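Local coordinates for protein putative fimbrium subunit Fim1C (Bacteroides uniformis, PDB 4K4K) that is a putative subunit of the fimbrial tip, part of the filamentous surface appendages that mediate cell adhesion and biofilm formation, at residues Lys143-Lys149 / Lys248-Thr254; Thr213-Thr219 / Phe230-Asn235; Gln171-Thr175 / Val186-Thr190; His139-Leu144 / Phe243-Ser247. One frame throughout, in Å; residues are numbered along the deposited sequence.

How the interactions relate
Distant and local pairings together build this all-beta fold: interactions 1 and 4 join parts of the chain some 100 residues apart, 2 and 3 close short loops. Interaction 1 pairs strands 132-150 and 247-256; interaction 4 extends the pairing past the start of the second strand, sharing Lys143 and Leu144, their centres about 14 Å apart. Interactions 3 and 2, in that order along the chain, are nested within the loop that interaction 1 closes. Interaction 2 packs against it, Tyr251 meeting Trp232 and Val234, and against interaction 4 through Phe243, so these three enclose common apolar packing. Interaction 3 stands apart, centred about 24 Å from interaction 1, though strand 164-177 links it to the hairpin.

Interaction 1: Lys143-Lys149 / Lys248-Thr254; sequences KLDITIK and KYLYTIT
Asp145 O receives the N-H of Tyr251 at an N-to-O distance of 2.8 Å and is approached by the CA-H of Leu250 as well, CA to O 3.2 Å. The same double grip recurs at the five other carbonyls that accept N-H bonds across this parallel strand pair, part of a fimbrillin-like fold whose family belongs to the transthyretin clan. As parallel pairing requires, alternate residues do the bonding: Lys143, Asp145, Thr147 and Lys149 on one strand, Tyr249, Tyr251 and Ile253 on the other.

The two faces differ in character. On the buried one Ile146 uses both branches, CG1 coming to the edge of the Tyr251 ring (CD2, 4.0 Å) while CG2 presses on Ile253 CG1 at 3.6 Å. CG2 lies opposite the backbone N, with CG1 at chi1 -65°, which sends the two branches to different neighbours. Leu144 CD2 leans on Tyr249 CB, 4.0 Å away, and the hydroxyl of Tyr251 is bonded to Ser240.

On the opposite face Lys143 and Lys248 run alongside each other, CG to CG 3.9 Å. Their ammonium groups part: Lys143 NZ reaches Gln112 and Glu204, whereas Lys248 NZ lies 4.5 Å from Asp145 OD2, beyond a salt bridge. At the far end Lys149 stretches across the neighbouring strand, bringing its CE to 3.5 Å from Thr254 OG1.

Interaction 2: Thr213-Thr219 / Phe230-Asn235; sequences TAGMALT and FHWDVN
The indole of Trp232 meets Leu218 across the strands, Leu218 CD1 approaching Trp232 CE3 obliquely at 3.8 Å, while one face of the indole carries the backbone N of Val234, offset toward the rim. Chi1 of Trp232, 173°, sets CG opposite the backbone N and lays the indole alongside Leu218. The second flat group, the His231 imidazole, is approached at its edge by Thr219: ND1 donates to OG1 at 3.0 Å, with the oxygen 21° out of the ring plane. Thr219 CG2 also lies beside the ring, 3.6 Å from His231 CE1. A valine in place of Thr219 would probably leave ND1 without its acceptor and the imidazole freer to turn.

Both pairs belong to an antiparallel beta hairpin, in which Leu218 and Trp232 form a hydrogen-bonded pair, Leu218 N to Trp232 O 2.8 Å, flanked by non-hydrogen-bonded pairs. Ahead of Ala217 the first segment makes a type II turn, Thr213 to Met216 (selenomethionine in the crystal), and Met216 O accepts Val234 N at 3.0 Å.

Strand 164-177 pairs with the first hairpin strand, bonding Ala217 to Ser168 and Thr219 to Ser166, and its Ile167 touches Leu218 and Val234; Val260 and Val262 of strand 259-268 pack on Trp232.

Interaction 3: Gln171-Thr175 / Val186-Thr190; sequences QTAAT and VTTGT
Ala173 and Ala174 against Val186 and Thr187 make the tightly packed end of this contact, and Gln171 the looser, hydrated one. At the tight end a single antiparallel bridge, the non-hydrogen-bonded pair Ala174 and Val186, brings the CA atoms within 4.1 Å. Next to it Thr187 N donates to Ala173 O at 3.0 Å. The methyl CG1 of Val186 fills the angle between that carbonyl and the aliphatic start of Gln171, 3.7 Å from Gln171 CB, the two side chains crossing at about a right angle.

From here the two chains part, and the amide of Gln171 spans the gap. A bend at chi2 (-64°) folds the chain back toward the loop, where the amide clasps Gly189 at two points. OE1 accepts Gly189 N at 2.8 Å, and NE2 donates to Gly189 O over a longer 3.3 Å. The second bond is skewed: Gly189 O lies in the plane of the Gln171 amide, but NE2 stands 41° out of the plane of the Gly189 carbonyl. Water fills in between the backbones: one molecule, also near Gln171 OE1, accepts Ala173 N at 3.0 Å and lies 2.7 Å from Thr187 O, and a second accepts Thr172 N at 2.9 Å. A leucine in place of Gln171 would probably leave both polar groups of Gly189 without their mate and this exposed loop less firmly held.

The segment 171-175 is itself held from another side by strand 101-105, Ala174 bonding to Val104, while the loop 187-191 leads into strand 192-199.

Interaction 4: His139-Leu144 / Phe243-Ser247; sequences HKLVKL and FVAGS
A type II beta turn, Val244 to Ser247, leads into strand 247-256 and docks on residues 139-144, with Gly246 N donating to Leu141 O at 2.8 Å. Gly246 has a positive phi of 73°, and a CB on it would be crowded by the carbonyl oxygen of His139, so two features favour the residue found here. His139 itself stacks on Trp269 and bonds to Asp116. Inside the turn Ser247 OG bonds to Val244 O at 2.9 Å, from well above the carbonyl plane. Ser247 O then accepts Lys143 N at 3.0 Å, almost straight at 174°, which starts the parallel ladder between the two strands.

Val142 sets the side-chain packing. Its CG2 sits 3.4 Å from Val244 O, while CG1, opposite the backbone N at chi1 173°, faces Phe243 CB at 4.1 Å. Leu144 extends the same surface: CD2 reaches Phe243 CZ at 3.8 Å, oblique to the ring. At the other end of the contact Ala245 CB rests 3.4 Å from Lys140 O.

The turn is tied to the strand it precedes by a bond between Val244 N and the hydroxyl of Tyr249, whose ring meets that of Phe243. Val207 of strand 202-207 touches Val142 and Phe243, and Ile167 of strand 164-177 also packs on Phe243.

Interaction 1: Lys143-Lys149 / Lys248-Thr254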
loop_
_atom_site.group_PDB
_atom_site.type_symbol
_atom_site.label_atom_id
_atom_site.label_comp_id
_atom_site.label_asym_id
_atom_site.label_seq_id
_atom_site.Cartn_x
_atom_site.Cartn_y
_atom_site.Cartn_z
ATOM N N LYS A 143 4.759 -4.781 1.871
ATOM C CA LYS A 143 4.474 -5.737 0.818
ATOM C C LYS A 143 5.308 -7.000 1.008
ATOM O O LYS A 143 6.515 -6.919 1.254
ATOM C CB LYS A 143 4.765 -5.110 -0.562
ATOM C CG LYS A 143 4.529 -6.030 -1.785
ATOM C CD LYS A 143 3.065 -6.239 -2.050
ATOM C CE LYS A 143 2.842 -7.114 -3.269
ATOM N NZ LYS A 143 1.412 -7.123 -3.669
ATOM N N LEU A 144 4.658 -8.163 0.877
ATOM C CA LEU A 144 5.352 -9.462 0.885
ATOM C C LEU A 144 5.281 -10.018 -0.525
ATOM O O LEU A 144 4.192 -10.076 -1.099
ATOM C CB LEU A 144 4.751 -10.453 1.896
ATOM C CG LEU A 144 4.596 -9.962 3.351
ATOM C CD1 LEU A 144 4.010 -11.064 4.227
ATOM C CD2 LEU A 144 5.924 -9.432 3.927
ATOM N N ASP A 145 6.436 -10.408 -1.087
ATOM C CA ASP A 145 6.539 -10.926 -2.445
ATOM C C ASP A 145 7.272 -12.257 -2.336
ATOM O O ASP A 145 8.447 -12.279 -1.992
ATOM C CB ASP A 145 7.277 -9.899 -3.332
ATOM C CG ASP A 145 7.312 -10.235 -4.817
ATOM O OD1 ASP A 145 7.648 -11.391 -5.160
ATOM O OD2 ASP A 145 7.108 -9.321 -5.636
ATOM N N ILE A 146 6.559 -13.356 -2.556
ATOM C CA ILE A 146 7.118 -14.690 -2.363
ATOM C C ILE A 146 7.181 -15.448 -3.679
ATOM O O ILE A 146 6.201 -15.510 -4.427
ATOM C CB ILE A 146 6.261 -15.423 -1.281
ATOM C CG1 ILE A 146 6.398 -14.700 0.088
ATOM C CG2 ILE A 146 6.586 -16.933 -1.177
ATOM C CD1 ILE A 146 5.325 -14.946 1.059
ATOM N N THR A 147 8.352 -16.053 -3.944
ATOM C CA THR A 147 8.547 -16.907 -5.103
ATOM C C THR A 147 8.832 -18.295 -4.561
ATOM O O THR A 147 9.693 -18.444 -3.692
ATOM C CB THR A 147 9.681 -16.365 -5.989
ATOM O OG1 THR A 147 9.390 -15.010 -6.304
ATOM C CG2 THR A 147 9.845 -17.144 -7.277
ATOM N N ILE A 148 8.108 -19.300 -5.046
ATOM C CA ILE A 148 8.310 -20.677 -4.606
ATOM C C ILE A 148 8.999 -21.482 -5.704
ATOM O O ILE A 148 8.614 -21.393 -6.863
ATOM C CB ILE A 148 6.939 -21.314 -4.214
ATOM C CG1 ILE A 148 6.279 -20.561 -3.030
ATOM C CG2 ILE A 148 7.043 -22.823 -3.943
ATOM C CD1 ILE A 148 4.747 -20.715 -3.029
ATOM N N LYS A 149 10.001 -22.296 -5.341
ATOM C CA LYS A 149 10.596 -23.216 -6.305
ATOM C C LYS A 149 10.935 -24.534 -5.621
ATOM O O LYS A 149 11.155 -24.577 -4.415
ATOM C CB LYS A 149 11.829 -22.622 -7.016
ATOM C CG LYS A 149 12.966 -22.167 -6.114
ATOM C CD LYS A 149 14.044 -21.477 -6.941
ATOM C CE LYS A 149 15.282 -21.185 -6.136
ATOM N NZ LYS A 149 16.258 -20.356 -6.896
ATOM N N LYS A 248 9.230 -3.552 0.711
ATOM C CA LYS A 248 8.834 -4.787 0.040
ATOM C C LYS A 248 9.826 -5.860 0.470
ATOM O O LYS A 248 11.030 -5.658 0.341
ATOM C CB LYS A 248 8.808 -4.615 -1.489
ATOM C CG LYS A 248 8.407 -5.906 -2.236
ATOM C CD LYS A 248 8.569 -5.811 -3.762
ATOM C CE LYS A 248 7.498 -4.965 -4.407
ATOM N NZ LYS A 248 7.672 -4.854 -5.878
ATOM N N TYR A 249 9.325 -6.955 1.054
ATOM C CA TYR A 249 10.135 -8.105 1.494
ATOM C C TYR A 249 9.971 -9.173 0.457
ATOM O O TYR A 249 8.843 -9.590 0.165
ATOM C CB TYR A 249 9.724 -8.594 2.907
ATOM C CG TYR A 249 10.064 -7.557 3.965
ATOM C CD1 TYR A 249 9.213 -6.481 4.216
ATOM C CD2 TYR A 249 11.277 -7.603 4.655
ATOM C CE1 TYR A 249 9.553 -5.486 5.136
ATOM C CE2 TYR A 249 11.616 -6.626 5.595
ATOM C CZ TYR A 249 10.753 -5.560 5.826
ATOM O OH TYR A 249 11.067 -4.565 6.731
ATOM N N LEU A 250 11.083 -9.546 -0.176
ATOM C CA LEU A 250 11.083 -10.541 -1.231
ATOM C C LEU A 250 11.669 -11.816 -0.693
ATOM O O LEU A 250 12.796 -11.819 -0.204
ATOM C CB LEU A 250 11.866 -10.048 -2.468
ATOM C CG LEU A 250 11.309 -8.780 -3.111
ATOM C CD1 LEU A 250 12.080 -7.568 -2.661
ATOM C CD2 LEU A 250 11.320 -8.899 -4.618
ATOM N N TYR A 251 10.880 -12.895 -0.731
ATOM C CA TYR A 251 11.366 -14.189 -0.260
ATOM C C TYR A 251 11.396 -15.181 -1.390
ATOM O O TYR A 251 10.413 -15.304 -2.125
ATOM C CB TYR A 251 10.488 -14.754 0.880
ATOM C CG TYR A 251 10.392 -13.873 2.107
ATOM C CD1 TYR A 251 11.417 -13.844 3.051
ATOM C CD2 TYR A 251 9.243 -13.129 2.368
ATOM C CE1 TYR A 251 11.321 -13.060 4.198
ATOM C CE2 TYR A 251 9.144 -12.326 3.505
ATOM C CZ TYR A 251 10.180 -12.307 4.422
ATOM O OH TYR A 251 10.082 -11.534 5.550
ATOM N N THR A 252 12.511 -15.921 -1.515
ATOM C CA THR A 252 12.607 -17.040 -2.453
ATOM C C THR A 252 12.605 -18.289 -1.592
ATOM O O THR A 252 13.509 -18.485 -0.770
ATOM C CB THR A 252 13.792 -16.940 -3.411
ATOM O OG1 THR A 252 13.671 -15.742 -4.180
ATOM C CG2 THR A 252 13.860 -18.148 -4.364
ATOM N N ILE A 253 11.565 -19.110 -1.756
ATOM C CA ILE A 253 11.377 -20.320 -0.971
ATOM C C ILE A 253 11.762 -21.531 -1.791
ATOM O O ILE A 253 11.161 -21.767 -2.838
ATOM C CB ILE A 253 9.887 -20.431 -0.504
ATOM C CG1 ILE A 253 9.263 -19.069 -0.073
ATOM C CG2 ILE A 253 9.660 -21.579 0.494
ATOM C CD1 ILE A 253 9.704 -18.487 1.186
ATOM N N THR A 254 12.740 -22.305 -1.319
ATOM C CA THR A 254 13.092 -23.551 -1.980
ATOM C C THR A 254 12.515 -24.690 -1.142
ATOM O O THR A 254 12.921 -24.888 0.008
ATOM C CB THR A 254 14.608 -23.694 -2.220
ATOM O OG1 THR A 254 15.069 -22.562 -2.953
ATOM C CG2 THR A 254 14.937 -24.970 -3.003
#

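Interaction 2: Thr213-Thr219 / Phe230-Asn235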
loop_
_atom_site.group_PDB
_atom_site.type_symbol
_atom_site.label_atom_id
_atom_site.label_comp_id
_atom_site.label_asym_id
_atom_site.label_seq_id
_atom_site.Cartn_x
_atom_site.Cartn_y
_atom_site.Cartn_z
ATOM N N THR A 213 9.060 -9.326 14.040
ATOM C CA THR A 213 8.430 -10.431 13.301
ATOM C C THR A 213 8.467 -11.744 14.126
ATOM O O THR A 213 8.156 -12.812 13.591
ATOM C CB THR A 213 9.079 -10.628 11.922
ATOM O OG1 THR A 213 10.479 -10.892 12.074
ATOM C CG2 THR A 213 8.843 -9.457 10.980
ATOM N N ALA A 214 8.816 -11.668 15.432
ATOM C CA ALA A 214 8.861 -12.843 16.316
ATOM C C ALA A 214 7.471 -13.447 16.479
ATOM O O ALA A 214 6.485 -12.721 16.638
ATOM C CB ALA A 214 9.442 -12.473 17.678
ATOM N N GLY A 215 7.397 -14.766 16.376
ATOM C CA GLY A 215 6.133 -15.484 16.456
ATOM C C GLY A 215 5.440 -15.632 15.117
ATOM O O GLY A 215 4.461 -16.372 15.013
HETATM N N MSE A 216 5.916 -14.908 14.077
HETATM C CA MSE A 216 5.302 -15.000 12.748
HETATM C C MSE A 216 5.936 -16.102 11.934
HETATM O O MSE A 216 7.160 -16.190 11.840
HETATM C CB MSE A 216 5.405 -13.693 11.966
HETATM C CG MSE A 216 4.690 -12.538 12.605
HETATM SE SE MSE A 216 5.109 -10.915 11.607
HETATM C CE MSE A 216 4.065 -9.689 12.739
ATOM N N ALA A 217 5.102 -16.902 11.305
ATOM C CA ALA A 217 5.583 -17.967 10.450
ATOM C C ALA A 217 4.827 -18.000 9.139
ATOM O O ALA A 217 3.633 -17.692 9.096
ATOM C CB ALA A 217 5.453 -19.319 11.161
ATOM N N LEU A 218 5.523 -18.366 8.067
ATOM C CA LEU A 218 4.908 -18.642 6.776
ATOM C C LEU A 218 4.556 -20.122 6.744
ATOM O O LEU A 218 5.404 -20.951 7.100
ATOM C CB LEU A 218 5.834 -18.311 5.586
ATOM C CG LEU A 218 6.236 -16.874 5.347
ATOM C CD1 LEU A 218 7.091 -16.775 4.097
ATOM C CD2 LEU A 218 5.007 -15.951 5.201
ATOM N N THR A 219 3.328 -20.467 6.329
ATOM C CA THR A 219 2.925 -21.873 6.197
ATOM C C THR A 219 2.713 -22.159 4.720
ATOM O O THR A 219 1.962 -21.447 4.053
ATOM C CB THR A 219 1.690 -22.229 7.059
ATOM O OG1 THR A 219 2.033 -22.013 8.430
ATOM C CG2 THR A 219 1.231 -23.700 6.884
ATOM N N PHE A 230 4.505 -27.126 5.551
ATOM C CA PHE A 230 5.847 -26.694 5.950
ATOM C C PHE A 230 5.717 -25.339 6.608
ATOM O O PHE A 230 4.941 -24.516 6.112
ATOM C CB PHE A 230 6.771 -26.584 4.735
ATOM C CG PHE A 230 7.040 -27.860 3.989
ATOM C CD1 PHE A 230 8.110 -28.665 4.333
ATOM C CD2 PHE A 230 6.257 -28.226 2.905
ATOM C CE1 PHE A 230 8.359 -29.847 3.643
ATOM C CE2 PHE A 230 6.515 -29.404 2.207
ATOM C CZ PHE A 230 7.571 -30.200 2.576
ATOM N N HIS A 231 6.442 -25.111 7.717
ATOM C CA HIS A 231 6.419 -23.848 8.462
ATOM C C HIS A 231 7.803 -23.243 8.495
ATOM O O HIS A 231 8.790 -23.969 8.651
ATOM C CB HIS A 231 5.882 -24.056 9.889
ATOM C CG HIS A 231 4.618 -24.867 9.940
ATOM N ND1 HIS A 231 3.373 -24.275 9.801
ATOM C CD2 HIS A 231 4.451 -26.208 10.062
ATOM C CE1 HIS A 231 2.493 -25.264 9.868
ATOM N NE2 HIS A 231 3.093 -26.447 10.011
ATOM N N TRP A 232 7.894 -21.918 8.329
ATOM C CA TRP A 232 9.181 -21.232 8.353
ATOM C C TRP A 232 9.047 -19.945 9.155
ATOM O O TRP A 232 8.111 -19.176 8.923
ATOM C CB TRP A 232 9.689 -20.974 6.927
ATOM C CG TRP A 232 10.936 -20.132 6.880
ATOM C CD1 TRP A 232 12.222 -20.541 7.098
ATOM C CD2 TRP A 232 10.995 -18.722 6.646
ATOM N NE1 TRP A 232 13.083 -19.470 7.007
ATOM C CE2 TRP A 232 12.353 -18.336 6.737
ATOM C CE3 TRP A 232 10.026 -17.735 6.374
ATOM C CZ2 TRP A 232 12.768 -17.014 6.534
ATOM C CZ3 TRP A 232 10.440 -16.431 6.160
ATOM C CH2 TRP A 232 11.793 -16.080 6.236
ATOM N N ASP A 233 9.965 -19.725 10.116
ATOM C CA ASP A 233 9.912 -18.543 10.976
ATOM C C ASP A 233 10.441 -17.301 10.260
ATOM O O ASP A 233 11.619 -17.231 9.878
ATOM C CB ASP A 233 10.657 -18.776 12.311
ATOM C CG ASP A 233 9.749 -19.275 13.437
ATOM O OD1 ASP A 233 8.587 -18.786 13.537
ATOM O OD2 ASP A 233 10.210 -20.118 14.243
ATOM N N VAL A 234 9.548 -16.309 10.077
ATOM C CA VAL A 234 9.862 -15.040 9.399
ATOM C C VAL A 234 11.066 -14.350 10.060
ATOM O O VAL A 234 11.926 -13.838 9.345
ATOM C CB VAL A 234 8.625 -14.104 9.322
ATOM C CG1 VAL A 234 8.978 -12.733 8.727
ATOM C CG2 VAL A 234 7.508 -14.769 8.519
ATOM N N ASN A 235 11.157 -14.399 11.396
ATOM C CA ASN A 235 12.233 -13.758 12.160
ATOM C C ASN A 235 13.618 -14.436 11.939
ATOM O O ASN A 235 14.643 -13.821 12.240
ATOM C CB ASN A 235 11.871 -13.726 13.649
ATOM C CG ASN A 235 12.693 -12.751 14.456
ATOM O OD1 ASN A 235 12.519 -11.527 14.379
ATOM N ND2 ASN A 235 13.628 -13.279 15.228
#

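Interaction 3: Gln171-Thr175 / Val186-Thr190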
loop_
_atom_site.group_PDB
_atom_site.type_symbol
_atom_site.label_atom_id
_atom_site.label_comp_id
_atom_site.label_asym_id
_atom_site.label_seq_id
_atom_site.Cartn_x
_atom_site.Cartn_y
_atom_site.Cartn_z
ATOM N N GLN A 171 -1.485 -8.703 13.158
ATOM C CA GLN A 171 -2.413 -7.646 13.547
ATOM C C GLN A 171 -3.072 -7.251 12.228
ATOM O O GLN A 171 -2.390 -7.271 11.191
ATOM C CB GLN A 171 -1.692 -6.464 14.222
ATOM C CG GLN A 171 -1.200 -6.780 15.638
ATOM C CD GLN A 171 -2.308 -7.075 16.630
ATOM O OE1 GLN A 171 -3.448 -6.608 16.502
ATOM N NE2 GLN A 171 -2.002 -7.874 17.635
ATOM N N THR A 172 -4.377 -6.953 12.218
ATOM C CA THR A 172 -5.034 -6.667 10.942
ATOM C C THR A 172 -5.671 -5.271 10.871
ATOM O O THR A 172 -6.064 -4.851 9.771
ATOM C CB THR A 172 -6.109 -7.730 10.649
ATOM O OG1 THR A 172 -7.079 -7.715 11.707
ATOM C CG2 THR A 172 -5.519 -9.140 10.441
ATOM N N ALA A 173 -5.726 -4.534 11.996
ATOM C CA ALA A 173 -6.326 -3.190 12.024
ATOM C C ALA A 173 -5.311 -2.078 12.322
ATOM O O ALA A 173 -4.484 -2.207 13.221
ATOM C CB ALA A 173 -7.436 -3.147 13.073
ATOM N N ALA A 174 -5.407 -0.979 11.588
ATOM C CA ALA A 174 -4.555 0.185 11.814
ATOM C C ALA A 174 -5.310 1.458 11.428
ATOM O O ALA A 174 -6.363 1.381 10.817
ATOM C CB ALA A 174 -3.237 0.063 11.029
ATOM N N THR A 175 -4.777 2.623 11.810
ATOM C CA THR A 175 -5.326 3.924 11.469
ATOM C C THR A 175 -4.249 4.789 10.868
ATOM O O THR A 175 -3.056 4.570 11.098
ATOM C CB THR A 175 -5.956 4.641 12.694
ATOM O OG1 THR A 175 -4.930 4.938 13.657
ATOM C CG2 THR A 175 -7.097 3.817 13.355
ATOM N N VAL A 186 -0.831 0.919 14.397
ATOM C CA VAL A 186 -1.517 -0.356 14.566
ATOM C C VAL A 186 -2.417 -0.278 15.812
ATOM O O VAL A 186 -1.975 0.196 16.870
ATOM C CB VAL A 186 -0.524 -1.547 14.649
ATOM C CG1 VAL A 186 -1.257 -2.865 14.868
ATOM C CG2 VAL A 186 0.342 -1.609 13.393
ATOM N N THR A 187 -3.680 -0.688 15.674
ATOM C CA THR A 187 -4.605 -0.717 16.823
ATOM C C THR A 187 -4.733 -2.184 17.195
ATOM O O THR A 187 -5.357 -2.960 16.467
ATOM C CB THR A 187 -5.921 -0.024 16.511
ATOM O OG1 THR A 187 -6.488 -0.652 15.367
ATOM C CG2 THR A 187 -5.736 1.478 16.272
ATOM N N THR A 188 -4.041 -2.584 18.245
ATOM C CA THR A 188 -3.937 -4.003 18.626
ATOM C C THR A 188 -5.296 -4.651 18.872
ATOM O O THR A 188 -6.239 -4.022 19.352
ATOM C CB THR A 188 -3.002 -4.185 19.800
ATOM O OG1 THR A 188 -3.520 -3.491 20.943
ATOM C CG2 THR A 188 -1.557 -3.758 19.467
ATOM N N GLY A 189 -5.389 -5.886 18.418
ATOM C CA GLY A 189 -6.570 -6.715 18.524
ATOM C C GLY A 189 -6.123 -8.158 18.579
ATOM O O GLY A 189 -4.965 -8.451 18.920
ATOM N N THR A 190 -7.017 -9.061 18.234
ATOM C CA THR A 190 -6.649 -10.473 18.260
ATOM C C THR A 190 -5.841 -10.777 16.984
ATOM O O THR A 190 -6.191 -10.290 15.906
ATOM C CB THR A 190 -7.868 -11.385 18.499
ATOM O OG1 THR A 190 -7.451 -12.749 18.388
ATOM C CG2 THR A 190 -9.042 -11.096 17.559
HETATM O O HOH W 1 -4.996 -5.057 14.820
HETATM O O HOH W 2 -5.991 -7.844 14.458
#

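Interaction 4: His139-Leu144 / Phe243-Ser247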
loop_
_atom_site.group_PDB
_atom_site.type_symbol
_atom_site.label_atom_id
_atom_site.label_comp_id
_atom_site.label_asym_id
_atom_site.label_seq_id
_atom_site.Cartn_x
_atom_site.Cartn_y
_atom_site.Cartn_z
ATOM N N HIS A 139 4.030 4.104 0.166
ATOM C CA HIS A 139 3.163 3.097 0.779
ATOM C C HIS A 139 3.292 3.163 2.299
ATOM O O HIS A 139 4.415 3.242 2.819
ATOM C CB HIS A 139 3.574 1.702 0.299
ATOM C CG HIS A 139 3.501 1.506 -1.187
ATOM N ND1 HIS A 139 2.352 1.036 -1.799
ATOM C CD2 HIS A 139 4.466 1.660 -2.125
ATOM C CE1 HIS A 139 2.647 0.929 -3.090
ATOM N NE2 HIS A 139 3.908 1.295 -3.331
ATOM N N LYS A 140 2.161 3.117 3.008
ATOM C CA LYS A 140 2.163 3.187 4.488
ATOM C C LYS A 140 2.230 1.789 5.137
ATOM O O LYS A 140 2.509 1.682 6.343
ATOM C CB LYS A 140 0.918 3.932 4.991
ATOM C CG LYS A 140 0.874 5.394 4.507
ATOM C CD LYS A 140 1.986 6.249 5.135
ATOM C CE LYS A 140 2.064 7.593 4.430
ATOM N NZ LYS A 140 3.092 8.464 5.052
ATOM N N LEU A 141 2.014 0.716 4.322
ATOM C CA LEU A 141 2.018 -0.654 4.818
ATOM C C LEU A 141 3.231 -1.415 4.270
ATOM O O LEU A 141 4.218 -0.792 3.890
ATOM C CB LEU A 141 0.681 -1.361 4.544
ATOM C CG LEU A 141 -0.587 -0.520 4.966
ATOM C CD1 LEU A 141 -1.876 -1.273 4.591
ATOM C CD2 LEU A 141 -0.568 -0.156 6.450
ATOM N N VAL A 142 3.189 -2.747 4.313
ATOM C CA VAL A 142 4.344 -3.587 3.961
ATOM C C VAL A 142 3.932 -4.616 2.912
ATOM O O VAL A 142 2.894 -5.252 3.054
ATOM C CB VAL A 142 4.865 -4.269 5.254
ATOM C CG1 VAL A 142 5.963 -5.306 4.951
ATOM C CG2 VAL A 142 5.343 -3.238 6.277
ATOM N N LYS A 143 4.759 -4.781 1.871
ATOM C CA LYS A 143 4.474 -5.737 0.818
ATOM C C LYS A 143 5.308 -7.000 1.008
ATOM O O LYS A 143 6.515 -6.919 1.254
ATOM C CB LYS A 143 4.765 -5.110 -0.562
ATOM C CG LYS A 143 4.529 -6.030 -1.785
ATOM C CD LYS A 143 3.065 -6.239 -2.050
ATOM C CE LYS A 143 2.842 -7.114 -3.269
ATOM N NZ LYS A 143 1.412 -7.123 -3.669
ATOM N N LEU A 144 4.658 -8.163 0.877
ATOM C CA LEU A 144 5.352 -9.462 0.885
ATOM C C LEU A 144 5.281 -10.018 -0.525
ATOM O O LEU A 144 4.192 -10.076 -1.099
ATOM C CB LEU A 144 4.751 -10.453 1.896
ATOM C CG LEU A 144 4.596 -9.962 3.351
ATOM C CD1 LEU A 144 4.010 -11.064 4.227
ATOM C CD2 LEU A 144 5.924 -9.432 3.927
ATOM N N PHE A 243 9.072 -5.665 10.270
ATOM C CA PHE A 243 8.440 -5.276 9.003
ATOM C C PHE A 243 8.360 -3.752 9.002
ATOM O O PHE A 243 7.599 -3.181 9.791
ATOM C CB PHE A 243 7.042 -5.906 8.838
ATOM C CG PHE A 243 6.985 -7.368 8.437
ATOM C CD1 PHE A 243 7.988 -7.933 7.651
ATOM C CD2 PHE A 243 5.876 -8.145 8.750
ATOM C CE1 PHE A 243 7.909 -9.273 7.244
ATOM C CE2 PHE A 243 5.784 -9.479 8.324
ATOM C CZ PHE A 243 6.795 -10.029 7.565
ATOM N N VAL A 244 9.162 -3.089 8.144
ATOM C CA VAL A 244 9.229 -1.625 8.075
ATOM C C VAL A 244 8.250 -1.070 7.040
ATOM O O VAL A 244 8.268 -1.488 5.887
ATOM C CB VAL A 244 10.695 -1.172 7.787
ATOM C CG1 VAL A 244 10.793 0.344 7.578
ATOM C CG2 VAL A 244 11.634 -1.641 8.903
ATOM N N ALA A 245 7.421 -0.078 7.443
ATOM C CA ALA A 245 6.457 0.571 6.549
ATOM C C ALA A 245 7.133 1.048 5.263
ATOM O O ALA A 245 8.264 1.548 5.318
ATOM C CB ALA A 245 5.807 1.763 7.255
ATOM N N GLY A 246 6.427 0.931 4.148
ATOM C CA GLY A 246 6.885 1.370 2.839
ATOM C C GLY A 246 7.956 0.493 2.222
ATOM O O GLY A 246 8.583 0.908 1.247
ATOM N N SER A 247 8.122 -0.742 2.744
ATOM C CA SER A 247 9.117 -1.695 2.253
ATOM C C SER A 247 8.463 -2.892 1.590
ATOM O O SER A 247 7.306 -3.228 1.879
ATOM C CB SER A 247 10.006 -2.189 3.393
ATOM O OG SER A 247 10.501 -1.094 4.147
#